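Local structure of glucosidase 2 subunit beta (Schizosaccharomyces pombe, 4XQM) at residues G41-Y46 with S59-V64; Q50-G55 with Q79-L84; E71-L76 with L84-S89. The protein is the non-catalytic subunit of glucosidase 2, keeping the catalytic subunit in the endoplasmic reticulum and recognising the mannose residues of N-glycans through the lectin (MRH) domain described here. One frame throughout, in Å; residues are numbered along the deposited sequence.

Interaction 1 (G41-Y46 with S59-V64); sequences GNVLKY and SAIVTV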
ATOM      1  N   GLY A  41      -0.347 -14.664   2.787  1.00 20.32           N
ATOM      2  CA  GLY A  41      -1.756 -14.514   3.113  1.00 19.40           C
ATOM      3  C   GLY A  41      -2.351 -13.253   2.495  1.00 16.71           C
ATOM      4  O   GLY A  41      -2.202 -13.012   1.288  1.00 15.63           O
ATOM      5  N   ASN A  42      -3.018 -12.447   3.324  1.00 14.91           N
ATOM      6  CA  ASN A  42      -3.626 -11.192   2.873  1.00 13.11           C
ATOM      7  C   ASN A  42      -2.644 -10.036   2.904  1.00 13.55           C
ATOM      8  O   ASN A  42      -3.026  -8.887   2.672  1.00 12.45           O
ATOM      9  CB  ASN A  42      -4.794 -10.821   3.786  1.00 14.50           C
ATOM     10  CG  ASN A  42      -5.883 -11.854   3.771  1.00 19.08           C
ATOM     11  OD1 ASN A  42      -6.089 -12.526   2.758  1.00 18.37           O
ATOM     12  ND2 ASN A  42      -6.589 -11.998   4.891  1.00 18.87           N
ATOM     13  N   VAL A  43      -1.385 -10.329   3.200  1.00 13.46           N
ATOM     14  CA  VAL A  43      -0.424  -9.263   3.449  1.00 15.07           C
ATOM     15  C   VAL A  43       0.552  -9.079   2.288  1.00 15.07           C
ATOM     16  O   VAL A  43       1.343  -9.977   1.974  1.00 16.29           O
ATOM     17  CB  VAL A  43       0.326  -9.528   4.762  1.00 15.33           C
ATOM     18  CG1 VAL A  43       1.367  -8.453   4.998  1.00 16.19           C
ATOM     19  CG2 VAL A  43      -0.668  -9.600   5.917  1.00 15.56           C
ATOM     20  N   LEU A  44       0.497  -7.905   1.661  1.00 10.97           N
ATOM     21  CA  LEU A  44       1.370  -7.587   0.528  1.00 11.49           C
ATOM     22  C   LEU A  44       2.494  -6.664   0.992  1.00 12.50           C
ATOM     23  O   LEU A  44       2.229  -5.561   1.503  1.00 14.30           O
ATOM     24  CB  LEU A  44       0.583  -6.904  -0.592  1.00 11.48           C
ATOM     25  CG  LEU A  44      -0.342  -7.746  -1.480  1.00 13.48           C
ATOM     26  CD1 LEU A  44      -1.576  -8.263  -0.732  1.00 15.42           C
ATOM     27  CD2 LEU A  44      -0.742  -6.947  -2.725  1.00 15.36           C
ATOM     28  N   LYS A  45       3.742  -7.094   0.808  1.00 12.19           N
ATOM     29  CA  LYS A  45       4.879  -6.270   1.197  1.00 12.42           C
ATOM     30  C   LYS A  45       5.417  -5.502   0.005  1.00 14.47           C
ATOM     31  O   LYS A  45       5.761  -6.094  -1.026  1.00 14.73           O
ATOM     32  CB  LYS A  45       5.993  -7.122   1.822  1.00 15.42           C
ATOM     33  CG  LYS A  45       5.584  -7.776   3.133  1.00 19.57           C
ATOM     34  CD  LYS A  45       6.751  -8.543   3.758  1.00 27.64           C
ATOM     35  CE  LYS A  45       6.367  -9.123   5.110  1.00 34.62           C
ATOM     36  NZ  LYS A  45       7.579  -9.430   5.916  1.00 39.62           N
ATOM     37  N   TYR A  46       5.502  -4.184   0.163  1.00 13.40           N
ATOM     38  CA  TYR A  46       6.098  -3.310  -0.837  1.00 12.99           C
ATOM     39  C   TYR A  46       7.401  -2.762  -0.247  1.00 15.32           C
ATOM     40  O   TYR A  46       7.425  -2.311   0.900  1.00 13.00           O
ATOM     41  CB  TYR A  46       5.147  -2.152  -1.179  1.00 11.79           C
ATOM     42  CG  TYR A  46       3.920  -2.543  -1.972  1.00 12.24           C
ATOM     43  CD1 TYR A  46       2.826  -3.160  -1.357  1.00 10.72           C
ATOM     44  CD2 TYR A  46       3.844  -2.281  -3.335  1.00 11.10           C
ATOM     45  CE1 TYR A  46       1.695  -3.515  -2.095  1.00 11.45           C
ATOM     46  CE2 TYR A  46       2.721  -2.625  -4.075  1.00 10.83           C
ATOM     47  CZ  TYR A  46       1.654  -3.238  -3.452  1.00 12.72           C
ATOM     48  OH  TYR A  46       0.550  -3.575  -4.207  1.00 10.20           O
ATOM     49  N   SER A  59       8.998   1.748   2.980  1.00 12.04           N
ATOM     50  CA  SER A  59       8.391   0.462   2.671  1.00 10.56           C
ATOM     51  C   SER A  59       6.970   0.511   3.201  1.00 13.48           C
ATOM     52  O   SER A  59       6.639   1.358   4.044  1.00 11.84           O
ATOM     53  CB  SER A  59       9.191  -0.689   3.299  1.00 11.26           C
ATOM     54  OG  SER A  59       9.212  -0.570   4.716  1.00 13.26           O
ATOM     55  N   ALA A  60       6.120  -0.372   2.692  1.00 11.19           N
ATOM     56  CA  ALA A  60       4.721  -0.379   3.092  1.00 12.48           C
ATOM     57  C   ALA A  60       4.242  -1.810   3.188  1.00 12.73           C
ATOM     58  O   ALA A  60       4.487  -2.621   2.294  1.00 14.02           O
ATOM     59  CB  ALA A  60       3.885   0.394   2.087  1.00 11.09           C
ATOM     60  N   ILE A  61       3.539  -2.113   4.275  1.00 12.13           N
ATOM     61  CA  ILE A  61       2.942  -3.427   4.448  1.00 12.81           C
ATOM     62  C   ILE A  61       1.446  -3.243   4.290  1.00 12.49           C
ATOM     63  O   ILE A  61       0.805  -2.547   5.094  1.00 12.17           O
ATOM     64  CB  ILE A  61       3.262  -4.009   5.830  1.00 14.52           C
ATOM     65  CG1 ILE A  61       4.776  -4.135   5.980  1.00 15.49           C
ATOM     66  CG2 ILE A  61       2.596  -5.362   6.007  1.00 14.29           C
ATOM     67  CD1 ILE A  61       5.217  -4.712   7.304  1.00 20.94           C
ATOM     68  N   VAL A  62       0.887  -3.838   3.244  1.00  9.68           N
ATOM     69  CA  VAL A  62      -0.507  -3.586   2.886  1.00 10.67           C
ATOM     70  C   VAL A  62      -1.346  -4.823   3.149  1.00 11.29           C
ATOM     71  O   VAL A  62      -1.168  -5.849   2.482  1.00 11.94           O
ATOM     72  CB  VAL A  62      -0.643  -3.175   1.391  1.00 11.93           C
ATOM     73  CG1 VAL A  62      -2.095  -2.849   1.045  1.00 14.56           C
ATOM     74  CG2 VAL A  62       0.275  -1.990   1.060  1.00 12.96           C
ATOM     75  N   THR A  63      -2.262  -4.720   4.111  1.00 10.84           N
ATOM     76  CA  THR A  63      -3.157  -5.827   4.433  1.00 10.99           C
ATOM     77  C   THR A  63      -4.486  -5.634   3.707  1.00 11.33           C
ATOM     78  O   THR A  63      -5.174  -4.634   3.916  1.00 13.05           O
ATOM     79  CB  THR A  63      -3.387  -5.956   5.954  1.00 11.60           C
ATOM     80  OG1 THR A  63      -2.131  -6.172   6.618  1.00 14.17           O
ATOM     81  CG2 THR A  63      -4.318  -7.134   6.259  1.00 14.11           C
ATOM     82  N   VAL A  64      -4.831  -6.579   2.834  1.00  9.75           N
ATOM     83  CA  VAL A  64      -6.026  -6.455   1.998  1.00 10.78           C
ATOM     84  C   VAL A  64      -7.061  -7.499   2.402  1.00 12.00           C
ATOM     85  O   VAL A  64      -6.826  -8.714   2.279  1.00 14.08           O
ATOM     86  CB  VAL A  64      -5.689  -6.655   0.504  1.00 12.28           C
ATOM     87  CG1 VAL A  64      -6.919  -6.384  -0.353  1.00 12.91           C
ATOM     88  CG2 VAL A  64      -4.540  -5.759   0.083  1.00 12.87           C
TER

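Interaction 2 (Q50-G55 with Q79-L84); sequences QSCWNG and QKCEYL. With MAN (alpha-D-mannopyranose), chain B.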
ATOM      1  N   GLN A  50      11.464   5.373  -1.780  1.00 15.16           N
ATOM      2  CA  GLN A  50      12.357   6.528  -1.779  1.00 14.55           C
ATOM      3  C   GLN A  50      13.054   6.719  -0.432  1.00 16.58           C
ATOM      4  O   GLN A  50      12.508   6.367   0.628  1.00 15.41           O
ATOM      5  CB  GLN A  50      11.570   7.798  -2.146  1.00 18.13           C
ATOM      6  CG  GLN A  50      12.423   9.074  -2.160  1.00 26.82           C
ATOM      7  CD  GLN A  50      11.636  10.329  -2.515  1.00 33.69           C
ATOM      8  OE1 GLN A  50      11.552  11.277  -1.722  1.00 36.19           O
ATOM      9  NE2 GLN A  50      11.080  10.353  -3.724  1.00 30.60           N
ATOM     10  N   SER A  51      14.269   7.265  -0.487  1.00 15.80           N
ATOM     11  CA  SER A  51      15.020   7.619   0.711  1.00 18.26           C
ATOM     12  C   SER A  51      14.236   8.590   1.598  1.00 15.44           C
ATOM     13  O   SER A  51      13.346   9.316   1.133  1.00 16.67           O
ATOM     14  CB  SER A  51      16.382   8.210   0.338  1.00 19.47           C
ATOM     15  OG  SER A  51      16.228   9.459  -0.311  1.00 20.76           O
ATOM     16  N   CYS A  52      14.568   8.567   2.883  1.00 13.76           N
ATOM     17  CA  CYS A  52      13.827   9.263   3.918  1.00 14.42           C
ATOM     18  C   CYS A  52      14.807   9.963   4.854  1.00 13.54           C
ATOM     19  O   CYS A  52      15.697   9.330   5.427  1.00 13.43           O
ATOM     20  CB  CYS A  52      13.006   8.233   4.697  1.00 14.39           C
ATOM     21  SG  CYS A  52      12.052   8.852   6.093  1.00 15.62           S
ATOM     22  N   TRP A  53      14.648  11.274   4.997  1.00 12.98           N
ATOM     23  CA  TRP A  53      15.519  12.051   5.875  1.00 14.00           C
ATOM     24  C   TRP A  53      15.516  11.452   7.278  1.00 12.41           C
ATOM     25  O   TRP A  53      14.464  11.382   7.922  1.00 13.81           O
ATOM     26  CB  TRP A  53      15.011  13.486   5.949  1.00 12.86           C
ATOM     27  CG  TRP A  53      15.970  14.471   6.542  1.00 11.26           C
ATOM     28  CD1 TRP A  53      17.301  14.296   6.783  1.00 13.06           C
ATOM     29  CD2 TRP A  53      15.658  15.801   6.966  1.00 12.68           C
ATOM     30  NE1 TRP A  53      17.837  15.445   7.337  1.00 12.76           N
ATOM     31  CE2 TRP A  53      16.835  16.384   7.459  1.00 11.77           C
ATOM     32  CE3 TRP A  53      14.475  16.558   6.969  1.00 13.46           C
ATOM     33  CZ2 TRP A  53      16.886  17.686   7.940  1.00 12.01           C
ATOM     34  CZ3 TRP A  53      14.517  17.849   7.451  1.00 15.57           C
ATOM     35  CH2 TRP A  53      15.714  18.403   7.935  1.00 13.41           C
ATOM     36  N   ASN A  54      16.695  11.017   7.733  1.00 12.32           N
ATOM     37  CA  ASN A  54      16.871  10.460   9.079  1.00 12.53           C
ATOM     38  C   ASN A  54      16.097   9.166   9.311  1.00 13.26           C
ATOM     39  O   ASN A  54      15.846   8.769  10.452  1.00 12.82           O
ATOM     40  CB  ASN A  54      16.534  11.506  10.150  1.00 13.63           C
ATOM     41  CG  ASN A  54      17.584  12.594  10.227  1.00 12.47           C
ATOM     42  OD1 ASN A  54      18.778  12.321  10.080  1.00 12.65           O
ATOM     43  ND2 ASN A  54      17.144  13.837  10.449  1.00 13.46           N
ATOM     44  N   GLY A  55      15.751   8.493   8.221  1.00 11.93           N
ATOM     45  CA  GLY A  55      14.980   7.265   8.330  1.00 12.34           C
ATOM     46  C   GLY A  55      15.405   6.227   7.323  1.00 11.31           C
ATOM     47  O   GLY A  55      16.376   6.414   6.577  1.00 11.17           O
ATOM     48  N   GLN A  79       6.432   3.890  12.847  1.00 19.49           N
ATOM     49  CA  GLN A  79       7.867   4.147  12.788  1.00 19.18           C
ATOM     50  C   GLN A  79       8.119   4.976  11.543  1.00 18.27           C
ATOM     51  O   GLN A  79       7.467   4.754  10.524  1.00 18.18           O
ATOM     52  CB  GLN A  79       8.662   2.837  12.711  1.00 19.72           C
ATOM     53  CG  GLN A  79       8.684   2.022  13.998  1.00 30.13           C
ATOM     54  CD  GLN A  79       7.334   1.413  14.343  1.00 35.59           C
ATOM     55  OE1 GLN A  79       6.835   0.531  13.637  1.00 40.10           O
ATOM     56  NE2 GLN A  79       6.736   1.883  15.434  1.00 35.12           N
ATOM     57  N   LYS A  80       9.051   5.924  11.622  1.00 15.18           N
ATOM     58  CA  LYS A  80       9.329   6.823  10.500  1.00 13.49           C
ATOM     59  C   LYS A  80       9.594   6.052   9.204  1.00 14.42           C
ATOM     60  O   LYS A  80      10.450   5.153   9.156  1.00 14.71           O
ATOM     61  CB  LYS A  80      10.517   7.741  10.813  1.00 14.63           C
ATOM     62  CG  LYS A  80      10.833   8.732   9.700  1.00 15.28           C
ATOM     63  CD  LYS A  80      12.153   9.483   9.970  1.00 17.53           C
ATOM     64  CE  LYS A  80      12.070  10.340  11.232  1.00 23.60           C
ATOM     65  NZ  LYS A  80      11.266  11.595  11.038  1.00 25.93           N
ATOM     66  N   CYS A  81       8.804   6.382   8.181  1.00 11.92           N
ATOM     67  CA  CYS A  81       8.940   5.845   6.826  1.00 11.37           C
ATOM     68  C   CYS A  81       8.688   4.348   6.695  1.00 14.34           C
ATOM     69  O   CYS A  81       9.109   3.711   5.722  1.00 14.14           O
ATOM     70  CB  CYS A  81      10.264   6.294   6.191  1.00 14.27           C
ATOM     71  SG  CYS A  81      10.194   8.051   5.791  1.00 12.84           S
ATOM     72  N   GLU A  82       7.959   3.806   7.668  1.00 13.59           N
ATOM     73  CA  GLU A  82       7.434   2.452   7.590  1.00 17.86           C
ATOM     74  C   GLU A  82       5.912   2.591   7.653  1.00 17.46           C
ATOM     75  O   GLU A  82       5.369   3.031   8.669  1.00 16.66           O
ATOM     76  CB  GLU A  82       7.962   1.603   8.760  1.00 18.37           C
ATOM     77  CG  GLU A  82       9.492   1.546   8.883  1.00 23.76           C
ATOM     78  CD  GLU A  82       9.969   0.797  10.130  1.00 30.34           C
ATOM     79  OE1 GLU A  82       9.236  -0.093  10.621  1.00 33.59           O
ATOM     80  OE2 GLU A  82      11.081   1.101  10.624  1.00 32.53           O
ATOM     81  N   TYR A  83       5.221   2.241   6.570  1.00 13.48           N
ATOM     82  CA  TYR A  83       3.797   2.503   6.477  1.00 13.10           C
ATOM     83  C   TYR A  83       2.996   1.209   6.597  1.00 14.29           C
ATOM     84  O   TYR A  83       3.301   0.221   5.927  1.00 17.02           O
ATOM     85  CB  TYR A  83       3.483   3.190   5.149  1.00 12.78           C
ATOM     86  CG  TYR A  83       4.292   4.454   4.945  1.00 13.01           C
ATOM     87  CD1 TYR A  83       5.592   4.399   4.440  1.00 10.21           C
ATOM     88  CD2 TYR A  83       3.769   5.693   5.284  1.00 13.09           C
ATOM     89  CE1 TYR A  83       6.344   5.557   4.269  1.00 10.59           C
ATOM     90  CE2 TYR A  83       4.508   6.861   5.120  1.00 10.51           C
ATOM     91  CZ  TYR A  83       5.796   6.782   4.611  1.00 12.44           C
ATOM     92  OH  TYR A  83       6.544   7.932   4.441  1.00 12.68           O
ATOM     93  N   LEU A  84       1.988   1.206   7.462  1.00  9.69           N
ATOM     94  CA  LEU A  84       1.089   0.060   7.551  1.00 12.27           C
ATOM     95  C   LEU A  84      -0.243   0.496   6.960  1.00 10.87           C
ATOM     96  O   LEU A  84      -0.877   1.427   7.460  1.00 12.53           O
ATOM     97  CB  LEU A  84       0.909  -0.383   9.009  1.00 11.62           C
ATOM     98  CG  LEU A  84       2.197  -0.732   9.752  1.00 17.03           C
ATOM     99  CD1 LEU A  84       1.864  -1.242  11.151  1.00 21.71           C
ATOM    100  CD2 LEU A  84       2.978  -1.768   8.979  1.00 19.46           C
TER
HETATM  101  C1  MAN B 501       7.243  12.832   4.347  1.00 25.34           C
HETATM  102  C2  MAN B 501       6.386  11.712   4.277  1.00 14.79           C
HETATM  103  C3  MAN B 501       6.297  11.169   5.711  1.00 16.21           C
HETATM  104  C4  MAN B 501       7.724  10.953   6.299  1.00 14.16           C
HETATM  105  C5  MAN B 501       8.506  12.275   6.235  1.00 18.08           C
HETATM  106  C6  MAN B 501       9.961  12.129   6.617  1.00 16.92           C
HETATM  107  O1  MAN B 501       6.477  13.538   5.278  1.00 26.58           O
HETATM  108  O2  MAN B 501       6.969  10.768   3.454  1.00 18.59           O
HETATM  109  O3  MAN B 501       5.523  10.000   5.751  1.00 14.74           O
HETATM  110  O4  MAN B 501       7.644  10.562   7.641  1.00 16.84           O
HETATM  111  O5  MAN B 501       8.500  12.693   4.878  1.00 21.43           O
HETATM  112  O6  MAN B 501      10.485  13.446   6.820  1.00 19.05           O
HETATM  113  O   HOH W   1      12.590  13.166   8.606  1.00 16.34           O

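Interaction 3 (E71-L76 with L84-S89); sequences EIVSVL and LIKMKS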
ATOM      1  N   GLU A  71     -11.043   0.150  -1.001  1.00 11.54           N
ATOM      2  CA  GLU A  71     -10.982   1.211  -0.004  1.00 13.20           C
ATOM      3  C   GLU A  71      -9.664   1.145   0.769  1.00 12.37           C
ATOM      4  O   GLU A  71      -9.230   0.063   1.174  1.00 11.45           O
ATOM      5  CB  GLU A  71     -12.159   1.055   0.967  1.00 16.53           C
ATOM      6  CG  GLU A  71     -12.076   1.921   2.219  1.00 24.55           C
ATOM      7  CD  GLU A  71     -13.184   1.611   3.227  1.00 26.47           C
ATOM      8  OE1 GLU A  71     -13.256   2.316   4.260  1.00 33.62           O
ATOM      9  OE2 GLU A  71     -13.975   0.667   2.992  1.00 27.02           O
ATOM     10  N   ILE A  72      -9.016   2.298   0.950  1.00 10.64           N
ATOM     11  CA  ILE A  72      -7.915   2.386   1.901  1.00  9.81           C
ATOM     12  C   ILE A  72      -8.546   2.741   3.245  1.00 11.74           C
ATOM     13  O   ILE A  72      -9.097   3.831   3.411  1.00 11.12           O
ATOM     14  CB  ILE A  72      -6.870   3.439   1.471  1.00  9.95           C
ATOM     15  CG1 ILE A  72      -6.127   2.962   0.212  1.00 11.60           C
ATOM     16  CG2 ILE A  72      -5.871   3.732   2.595  1.00 10.78           C
ATOM     17  CD1 ILE A  72      -5.200   4.031  -0.397  1.00 13.88           C
ATOM     18  N   VAL A  73      -8.506   1.791   4.175  1.00 11.10           N
ATOM     19  CA  VAL A  73      -9.163   1.925   5.479  1.00 11.72           C
ATOM     20  C   VAL A  73      -8.342   2.819   6.392  1.00 12.33           C
ATOM     21  O   VAL A  73      -8.888   3.704   7.043  1.00 10.80           O
ATOM     22  CB  VAL A  73      -9.395   0.540   6.127  1.00 11.54           C
ATOM     23  CG1 VAL A  73      -9.900   0.678   7.559  1.00 16.49           C
ATOM     24  CG2 VAL A  73     -10.399  -0.243   5.287  1.00 14.74           C
ATOM     25  N   SER A  74      -7.027   2.598   6.428  1.00 11.45           N
ATOM     26  CA  SER A  74      -6.135   3.413   7.250  1.00 10.69           C
ATOM     27  C   SER A  74      -4.696   3.347   6.765  1.00 11.32           C
ATOM     28  O   SER A  74      -4.286   2.360   6.147  1.00 11.43           O
ATOM     29  CB  SER A  74      -6.201   2.981   8.722  1.00 11.82           C
ATOM     30  OG  SER A  74      -5.784   1.632   8.887  1.00 13.11           O
ATOM     31  N   VAL A  75      -3.946   4.409   7.052  1.00 10.64           N
ATOM     32  CA  VAL A  75      -2.498   4.396   6.924  1.00 11.06           C
ATOM     33  C   VAL A  75      -1.894   4.734   8.277  1.00 12.80           C
ATOM     34  O   VAL A  75      -2.254   5.748   8.878  1.00 14.33           O
ATOM     35  CB  VAL A  75      -2.001   5.411   5.873  1.00 12.49           C
ATOM     36  CG1 VAL A  75      -0.476   5.463   5.877  1.00 13.28           C
ATOM     37  CG2 VAL A  75      -2.528   5.061   4.483  1.00 11.67           C
ATOM     38  N   LEU A  76      -1.007   3.876   8.773  1.00 12.78           N
ATOM     39  CA  LEU A  76      -0.303   4.139  10.029  1.00 11.21           C
ATOM     40  C   LEU A  76       1.194   4.232   9.760  1.00 12.75           C
ATOM     41  O   LEU A  76       1.779   3.347   9.129  1.00 16.07           O
ATOM     42  CB  LEU A  76      -0.578   3.025  11.046  1.00 15.55           C
ATOM     43  CG  LEU A  76      -0.082   3.276  12.469  1.00 21.88           C
ATOM     44  CD1 LEU A  76      -0.935   4.356  13.123  1.00 25.35           C
ATOM     45  CD2 LEU A  76      -0.101   2.000  13.312  1.00 27.17           C
ATOM     46  N   LEU A  84       1.988   1.206   7.462  1.00  9.69           N
ATOM     47  CA  LEU A  84       1.089   0.060   7.551  1.00 12.27           C
ATOM     48  C   LEU A  84      -0.243   0.496   6.960  1.00 10.87           C
ATOM     49  O   LEU A  84      -0.877   1.427   7.460  1.00 12.53           O
ATOM     50  CB  LEU A  84       0.909  -0.383   9.009  1.00 11.62           C
ATOM     51  CG  LEU A  84       2.197  -0.732   9.752  1.00 17.03           C
ATOM     52  CD1 LEU A  84       1.864  -1.242  11.151  1.00 21.71           C
ATOM     53  CD2 LEU A  84       2.978  -1.768   8.979  1.00 19.46           C
ATOM     54  N   ILE A  85      -0.656  -0.152   5.878  1.00 10.87           N
ATOM     55  CA  ILE A  85      -1.866   0.262   5.173  1.00 10.55           C
ATOM     56  C   ILE A  85      -2.880  -0.859   5.208  1.00 10.78           C
ATOM     57  O   ILE A  85      -2.588  -1.980   4.766  1.00 11.83           O
ATOM     58  CB  ILE A  85      -1.560   0.624   3.708  1.00 11.91           C
ATOM     59  CG1 ILE A  85      -0.439   1.666   3.644  1.00 12.15           C
ATOM     60  CG2 ILE A  85      -2.814   1.158   3.020  1.00 11.15           C
ATOM     61  CD1 ILE A  85      -0.044   2.082   2.233  1.00 11.73           C
ATOM     62  N   LYS A  86      -4.061  -0.565   5.743  1.00 10.02           N
ATOM     63  CA  LYS A  86      -5.159  -1.532   5.757  1.00 11.09           C
ATOM     64  C   LYS A  86      -6.159  -1.202   4.648  1.00 11.46           C
ATOM     65  O   LYS A  86      -6.503  -0.031   4.442  1.00 11.31           O
ATOM     66  CB  LYS A  86      -5.849  -1.535   7.123  1.00 14.83           C
ATOM     67  CG  LYS A  86      -6.911  -2.625   7.277  1.00 19.65           C
ATOM     68  CD  LYS A  86      -7.354  -2.748   8.734  1.00 23.64           C
ATOM     69  CE  LYS A  86      -8.617  -3.592   8.846  1.00 35.37           C
ATOM     70  NZ  LYS A  86      -9.217  -3.530  10.215  1.00 39.34           N
ATOM     71  N   MET A  87      -6.610  -2.231   3.930  1.00 11.79           N
ATOM     72  CA  MET A  87      -7.536  -2.046   2.818  1.00  9.93           C
ATOM     73  C   MET A  87      -8.662  -3.063   2.812  1.00  9.11           C
ATOM     74  O   MET A  87      -8.533  -4.137   3.379  1.00 10.60           O
ATOM     75  CB  MET A  87      -6.796  -2.186   1.481  1.00 12.49           C
ATOM     76  CG  MET A  87      -5.655  -1.226   1.275  1.00 12.86           C
ATOM     77  SD  MET A  87      -4.994  -1.366  -0.399  1.00 12.97           S
ATOM     78  CE  MET A  87      -6.420  -0.908  -1.386  1.00 12.63           C
ATOM     79  N   LYS A  88      -9.756  -2.712   2.146  1.00 10.86           N
ATOM     80  CA  LYS A  88     -10.758  -3.685   1.720  1.00 11.47           C
ATOM     81  C   LYS A  88     -10.789  -3.709   0.200  1.00 11.43           C
ATOM     82  O   LYS A  88     -10.500  -2.686  -0.449  1.00 11.82           O
ATOM     83  CB  LYS A  88     -12.134  -3.342   2.302  1.00 12.67           C
ATOM     84  CG  LYS A  88     -12.219  -3.703   3.785  1.00 16.04           C
ATOM     85  CD  LYS A  88     -12.951  -2.677   4.629  1.00 30.45           C
ATOM     86  CE  LYS A  88     -14.436  -2.677   4.384  1.00 32.43           C
ATOM     87  NZ  LYS A  88     -15.206  -2.344   5.641  1.00 27.90           N
ATOM     88  N   SER A  89     -11.116  -4.867  -0.373  1.00 10.70           N
ATOM     89  CA  SER A  89     -11.161  -5.010  -1.829  1.00 13.38           C
ATOM     90  C   SER A  89     -11.830  -6.315  -2.209  1.00 11.10           C
ATOM     91  O   SER A  89     -11.608  -7.337  -1.549  1.00 10.65           O
ATOM     92  CB  SER A  89      -9.753  -5.008  -2.436  1.00 14.01           C
ATOM     93  OG  SER A  89      -9.826  -5.288  -3.827  1.00 11.93           O
TER
HETATM   94  O   HOH W   2      -3.296   0.830   8.934  1.00 15.52           O

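Interaction 1 (G41-Y46 with S59-V64)
With CG1 of V43 anti to the backbone N (chi1 178°) and CG2 of I61 held in the same relation to its own backbone, the two branches converge between strands 43-46 and 59-64. The pair V43 CG1 and I61 CG2 stands 3.5 Å apart, tighter than usual for two methyl groups, and the side chains cross at a slant. The other branch of V43, CG2, lies 3.8 Å from T63 OG1, so the valine straddles two residues of the partner strand. K45 shares this more exposed face with V43, I61 and T63.

The opposite face, carrying L44, Y46, A60 and V62, is buried. One contact on it is diagonal: CG2 of V62 sits 3.7 Å from Y46 CD1 and about as far from CE1, approaching the phenol ring obliquely. The ring edge near CD1 also runs past the carbonyl of A60. Farther along, L44 CD1 reaches V64 CG2 at 4.0 Å. The hydroxyl of Y46 is anchored beyond the pair by the carbonyl of V21, which fixes the far end of the ring.

Five nearly straight backbone bonds hold this register. L44 and V62 exchange two of them, L44 N to V62 O and V62 N to L44 O, both 2.8 Å; Y46 and A60 form a second reciprocal pair, and V64 N adds a bond to N42 O. The alternation, with one face buried and the other partly exposed, is that of antiparallel pairing, and since the strands follow each other in the chain they form a beta hairpin in the beta-sheet fold of the MRH domain.

Interaction 2 (Q50-G55 with Q79-L84)
Y83 OH donates a hydrogen bond of 2.7 Å to O3 of the bound mannose, and the same hydroxyl is hydrogen-bonded to NE of R58; mannose O2 lies 3.0 Å from Y83 OH. The sugar oxygen O3 arrives at the edge of the phenol ring, in its plane, so the tyrosine addresses mannose with its rim. R58 also bonds the sugar directly, and its bond to Y83 makes it a second-shell as well as a first-shell residue. A further bond to S51 O ties R58 to the loop 50-55. Q28, Y16 and E77 complete the polar grip on the ligand.

Across the contact proper, the disulfide C52-C81 joins the two segments, with C52 SG to C81 SG 2.0 Å and a chi3 of 74°. C52 opens one type II beta turn, C52 to G55, and C81 is the third residue of another, Q79 to E82. SG of C52 points opposite the backbone N (chi1 177°), whereas in C81 the sulfur is anti to the carbonyl carbon, and these different settings let the two sulfurs meet. The bridge also borders the pocket, C81 SG being 3.8 Å from mannose C4.

K80 folds its chain over the 52-55 turn: CG packs against C52 SG, and K80 CD rests 3.6 Å from W53 O. Bends at chi3 and chi4 carry K80 NZ to a water, which accepts its hydrogen bond at 3.2 Å. This water donates to W53 O at 2.7 Å and is also hydrogen-bonded to mannose O6, tying both loops to the sugar.

No direct hydrogen bond spans the two segments. The chemistry is consistent with a pocket whose border is fixed by the disulfide, while bonds to the mannose hydroxyls from tyrosine, carboxylate, amide and guanidinium groups provide recognition.

Interaction 3 (E71-L76 with L84-S89)
The side chains of E71 and K88 run alongside each other in the same direction, at one end of an antiparallel hairpin whose regular pairing is broken by a classic beta bulge. Their charged ends, E71 OE2 and K88 NZ, stay 4.2 Å apart, beyond a salt bridge, and the carboxylate instead lies along CD and CE of the lysine. V73 crosses this lysine at an angle, its CG2 3.6 Å from K88 CD.

At the bulge two residues, V73 and S74, stand opposite the single K86. K86 O receives V73 N at 2.7 Å and, more weakly, S74 N; K86 N then bonds S74 O, restoring the pairing one residue out of step.

The other face holds I72, V75, I85 and M87. V75 and I85 run alongside each other, V75 CG2 to I85 CG1 at 4.1 Å, whereas I72 crosses both I85 and M87 obliquely. The bend of M87 at chi3 (62°) brings CE towards I72 CG1. Strands 8-13 and 16-21 pack over this face, with I13 and Y18 touching both I72 and V75.

Near the opposite end of the hairpin, one water is hydrogen-bonded to S74 OG at 2.6 Å and donates to L84 O at 2.9 Å.

From the N terminus, the first segment met is 41-46, which pairs with 59-64 to close interaction 1 as a hairpin whose connection contains 50-55. That loop is later caught by 79-84 in interaction 2, so interactions 1 and 2 cross along the chain. Interaction 3 opens after interaction 1 has closed: 71-76 turns back through 79-84 to pair with 84-89, and it therefore crosses interaction 2 too, sharing L84 with it. Strand 82-89 inserts between 59-66 and 71-77, parallel to the first. Backbone bonds between T63 and both I85 and M87 join the two hairpins into one sheet, while the disulfide ties their loops beside the mannose pocket.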